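Local coordinates for putative ABC-transporter ATP-binding protein (Alicyclobacillus acidocaldarius, PDB 1Z47), which probably binds and hydrolyses ATP as the nucleotide-binding subunit of an ABC-type sulfate importer, at residues 91-95 with 171-175. Sequence-based numbering, arbitrary orientation.
Sequences LVFQN and EPFAA
Glu171 O accepts a 3.3 Å hydrogen bond from Ala174 N, closing a type I turn, and Gln94 CB lies 3.7 Å from the same Glu171 O. Gln94 swings CG anti to its own N (chi1 -169°) and then runs extended, which carries its amide across the mouth of the turn. There the amide carbon Gln94 CD packs 3.9 Å from Ala174 CB, a methyl small enough to admit it, and Gln94 CD lies 4.2 Å from Glu171 OE1. The three-carbon chain of a glutamine is long enough to bring its end beside both Glu171 and Ala174. Putting an alanine in place of Glu171 would probably leave the Gln94 amide without its carboxylate neighbour and more able to turn.

Parallel strands 89-93 and 166-170 end side by side here, with Val92 bonded through its backbone to Leu168 and Asp170. Gln94 matches the Q-loop glutamine, and Glu171, directly after Asp170, occupies the position of the glutamate that follows the Walker B aspartate in ABC ATPases, which in relatives serves in ATP hydrolysis; the turn then leads into the D-loop.

Pro172, whose phi of -61° fits the second position of such a turn, sets CB 3.6 Å from Val92 O and 4.3 Å from Val92 CG1. Branched Val92 suits both jobs, strand and packing, for it also rests on Leu156 and Ala159 of helix 148-160. An aromatic ring follows in sequence: Pro172 CG sits 3.7 Å above the plane of the Phe173 ring, offset toward its rim, and that ring reaches on to Leu184 and Val188 of helix 178-195.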
loop_
_atom_site.group_PDB
_atom_site.type_symbol
_atom_site.label_atom_id
_atom_site.label_comp_id
_atom_site.label_asym_id
_atom_site.label_seq_id
_atom_site.Cartn_x
_atom_site.Cartn_y
_atom_site.Cartn_z
ATOM N N LEU B 91 -23.926 -2.006 -6.793
ATOM C CA LEU B 91 -22.657 -1.355 -7.104
ATOM C C LEU B 91 -22.095 -0.384 -6.061
ATOM O O LEU B 91 -22.797 0.496 -5.564
ATOM C CB LEU B 91 -22.790 -0.609 -8.426
ATOM C CG LEU B 91 -22.907 -1.397 -9.733
ATOM C CD1 LEU B 91 -23.597 -2.726 -9.523
ATOM C CD2 LEU B 91 -23.655 -0.539 -10.736
ATOM N N VAL B 92 -20.816 -0.554 -5.745
ATOM C CA VAL B 92 -20.096 0.330 -4.822
ATOM C C VAL B 92 -18.876 0.742 -5.661
ATOM O O VAL B 92 -17.781 0.174 -5.543
ATOM C CB VAL B 92 -19.626 -0.409 -3.542
ATOM C CG1 VAL B 92 -19.062 0.594 -2.544
ATOM C CG2 VAL B 92 -20.787 -1.188 -2.919
ATOM N N PHE B 93 -19.098 1.705 -6.547
ATOM C CA PHE B 93 -18.061 2.180 -7.465
ATOM C C PHE B 93 -17.464 3.540 -7.120
ATOM O O PHE B 93 -18.085 4.355 -6.437
ATOM C CB PHE B 93 -18.632 2.264 -8.887
ATOM C CG PHE B 93 -18.723 0.940 -9.605
ATOM C CD1 PHE B 93 -18.924 -0.250 -8.904
ATOM C CD2 PHE B 93 -18.666 0.897 -11.002
ATOM C CE1 PHE B 93 -19.068 -1.464 -9.582
ATOM C CE2 PHE B 93 -18.808 -0.312 -11.694
ATOM C CZ PHE B 93 -19.012 -1.493 -10.979
ATOM N N GLN B 94 -16.250 3.774 -7.613
ATOM C CA GLN B 94 -15.574 5.051 -7.411
ATOM C C GLN B 94 -16.256 5.984 -8.418
ATOM O O GLN B 94 -16.248 7.206 -8.270
ATOM C CB GLN B 94 -14.075 4.924 -7.737
ATOM C CG GLN B 94 -13.228 6.134 -7.312
ATOM C CD GLN B 94 -11.791 6.067 -7.811
ATOM O OE1 GLN B 94 -11.076 5.095 -7.569
ATOM N NE2 GLN B 94 -11.361 7.112 -8.505
ATOM N N ASN B 95 -16.853 5.364 -9.435
ATOM C CA ASN B 95 -17.572 6.034 -10.520
ATOM C C ASN B 95 -18.874 6.640 -9.994
ATOM O O ASN B 95 -19.499 7.486 -10.637
ATOM C CB ASN B 95 -17.877 4.996 -11.611
ATOM C CG ASN B 95 -18.676 5.562 -12.771
ATOM O OD1 ASN B 95 -19.776 6.087 -12.597
ATOM N ND2 ASN B 95 -18.126 5.439 -13.972
ATOM N N GLU B 171 -12.592 -0.431 -7.020
ATOM C CA GLU B 171 -11.568 0.411 -6.382
ATOM C C GLU B 171 -12.189 1.665 -5.773
ATOM O O GLU B 171 -11.676 2.775 -5.946
ATOM C CB GLU B 171 -10.505 0.830 -7.409
ATOM C CG GLU B 171 -11.044 1.767 -8.485
ATOM C CD GLU B 171 -9.964 2.375 -9.367
ATOM O OE1 GLU B 171 -9.075 3.089 -8.836
ATOM O OE2 GLU B 171 -10.019 2.142 -10.598
ATOM N N PRO B 172 -13.305 1.503 -5.041
ATOM C CA PRO B 172 -13.978 2.654 -4.425
ATOM C C PRO B 172 -13.142 3.441 -3.407
ATOM O O PRO B 172 -13.477 4.575 -3.065
ATOM C CB PRO B 172 -15.213 2.021 -3.784
ATOM C CG PRO B 172 -14.698 0.658 -3.379
ATOM C CD PRO B 172 -13.934 0.238 -4.616
ATOM N N PHE B 173 -12.048 2.846 -2.947
ATOM C CA PHE B 173 -11.215 3.472 -1.928
ATOM C C PHE B 173 -9.968 4.209 -2.424
ATOM O O PHE B 173 -9.137 4.630 -1.628
ATOM C CB PHE B 173 -10.852 2.408 -0.880
ATOM C CG PHE B 173 -12.058 1.674 -0.326
ATOM C CD1 PHE B 173 -11.948 0.364 0.138
ATOM C CD2 PHE B 173 -13.312 2.293 -0.288
ATOM C CE1 PHE B 173 -13.070 -0.320 0.628
ATOM C CE2 PHE B 173 -14.435 1.620 0.199
ATOM C CZ PHE B 173 -14.313 0.312 0.655
ATOM N N ALA B 174 -9.840 4.372 -3.737
ATOM C CA ALA B 174 -8.696 5.098 -4.284
ATOM C C ALA B 174 -8.880 6.569 -3.904
ATOM O O ALA B 174 -10.001 7.005 -3.617
ATOM C CB ALA B 174 -8.647 4.942 -5.800
ATOM N N ALA B 175 -7.792 7.331 -3.901
ATOM C CA ALA B 175 -7.864 8.745 -3.533
ATOM C C ALA B 175 -8.172 8.856 -2.032
ATOM O O ALA B 175 -8.634 9.892 -1.549
ATOM C CB ALA B 175 -8.950 9.458 -4.363
#